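Side-chain contact in fusarinine C esterase sidJ (Aspergillus fumigatus, PDB 6GUP), which hydrolyses the ester bonds of the fungal siderophore fusarinine C, releasing fusarinine and iron, but does not act on triacetylfusarinine C: residues A[58-61]-A[62-65]. Numbering follows the deposited sequence.
Sequences LAHA and LQPT
Leu58 sends its CG trans to the backbone N (chi1 180°), whereas Leu62, four residues on, swings its own CG beside the backbone N (chi1 -62°), and the two branched ends converge near the close of helix 55-61. CD1 of Leu58 meets CD1 of Leu62 at 3.9 Å, one methyl against the other. The backbones of the same two residues are joined by Leu62 N to Leu58 O, 2.9 Å, a moderately bent bond with an N-H...O angle of 144°. CG of Leu62, lying beside the N that makes this bond, comes within 3.2 Å of Leu58 O. On the outer side, Gln63 runs extended beyond CG and brings its amide to the edge of the His60 imidazole, NE2 lying 3.7 Å from ND1 near the ring plane. The amide and ring planes are almost perpendicular, a loose polar contact. Past the helix the chain turns through Gln63 and Pro64, a type I beta turn closed by Thr65 N to Leu62 O, 3.3 Å; CD of Pro64 rests 3.5 Å from Ala61 O. Leu62 O also accepts the hydroxyl of Thr65, OG1 at 2.7 Å, both donors arriving from one face of the carbonyl plane. Lys35 NZ binds the carbonyls of Gln63 and Thr65. Both leucines pack on Leu69 of strand 67-72 and on helix 335-353, through Val345 and Leu346 among others, at the periphery of the alpha/beta-hydrolase fold. The contact thus divides by chemistry: the buried leucine pair is apolar packing against strand and helix, while the Thr65 hydroxyl, the Thr65 backbone N-H and Lys35 bond the turn's carbonyls.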
loop_
_atom_site.group_PDB
_atom_site.type_symbol
_atom_site.label_atom_id
_atom_site.label_comp_id
_atom_site.label_asym_id
_atom_site.label_seq_id
_atom_site.Cartn_x
_atom_site.Cartn_y
_atom_site.Cartn_z
ATOM N N LEU A 58 6.803 18.404 -9.005
ATOM C CA LEU A 58 5.772 19.186 -8.314
ATOM C C LEU A 58 6.203 19.545 -6.890
ATOM O O LEU A 58 6.078 20.696 -6.478
ATOM C CB LEU A 58 4.436 18.428 -8.294
ATOM C CG LEU A 58 3.230 19.083 -7.604
ATOM C CD1 LEU A 58 2.943 20.477 -8.147
ATOM C CD2 LEU A 58 2.004 18.197 -7.752
ATOM N N ALA A 59 6.711 18.557 -6.152
ATOM C CA ALA A 59 7.238 18.779 -4.797
ATOM C C ALA A 59 8.395 19.783 -4.784
ATOM O O ALA A 59 8.462 20.642 -3.902
ATOM C CB ALA A 59 7.677 17.462 -4.174
ATOM N N HIS A 60 9.293 19.667 -5.763
ATOM C CA HIS A 60 10.401 20.616 -5.940
ATOM C C HIS A 60 9.906 22.042 -6.220
ATOM O O HIS A 60 10.461 23.007 -5.688
ATOM C CB HIS A 60 11.332 20.147 -7.069
ATOM C CG HIS A 60 12.517 21.035 -7.293
ATOM N ND1 HIS A 60 13.399 21.369 -6.288
ATOM C CD2 HIS A 60 12.971 21.651 -8.410
ATOM C CE1 HIS A 60 14.340 22.158 -6.774
ATOM N NE2 HIS A 60 14.105 22.344 -8.061
ATOM N N ALA A 61 8.867 22.161 -7.047
ATOM C CA ALA A 61 8.272 23.462 -7.386
ATOM C C ALA A 61 7.491 24.101 -6.230
ATOM O O ALA A 61 7.432 25.330 -6.135
ATOM C CB ALA A 61 7.376 23.330 -8.611
ATOM N N LEU A 62 6.892 23.277 -5.367
ATOM C CA LEU A 62 6.141 23.767 -4.199
ATOM C C LEU A 62 7.007 24.114 -2.969
ATOM O O LEU A 62 6.468 24.572 -1.959
ATOM C CB LEU A 62 5.056 22.752 -3.795
ATOM C CG LEU A 62 3.945 22.450 -4.809
ATOM C CD1 LEU A 62 3.095 21.285 -4.321
ATOM C CD2 LEU A 62 3.073 23.666 -5.083
ATOM N N GLN A 63 8.325 23.897 -3.044
ATOM C CA GLN A 63 9.256 24.262 -1.953
ATOM C C GLN A 63 9.194 25.740 -1.508
ATOM O O GLN A 63 9.042 26.004 -0.313
ATOM C CB GLN A 63 10.708 23.881 -2.302
ATOM C CG GLN A 63 11.044 22.414 -2.073
ATOM C CD GLN A 63 12.450 22.043 -2.520
ATOM O OE1 GLN A 63 13.310 22.906 -2.703
ATOM N NE2 GLN A 63 12.689 20.748 -2.691
ATOM N N PRO A 64 9.308 26.700 -2.455
ATOM C CA PRO A 64 9.182 28.123 -2.083
ATOM C C PRO A 64 7.778 28.604 -1.664
ATOM O O PRO A 64 7.665 29.676 -1.066
ATOM C CB PRO A 64 9.627 28.861 -3.358
ATOM C CG PRO A 64 9.418 27.884 -4.459
ATOM C CD PRO A 64 9.747 26.554 -3.857
ATOM N N THR A 65 6.736 27.828 -1.964
ATOM C CA THR A 65 5.345 28.262 -1.783
ATOM C C THR A 65 4.838 28.006 -0.357
ATOM O O THR A 65 5.556 27.448 0.477
ATOM C CB THR A 65 4.411 27.553 -2.795
ATOM O OG1 THR A 65 4.340 26.152 -2.499
ATOM C CG2 THR A 65 4.908 27.743 -4.230
#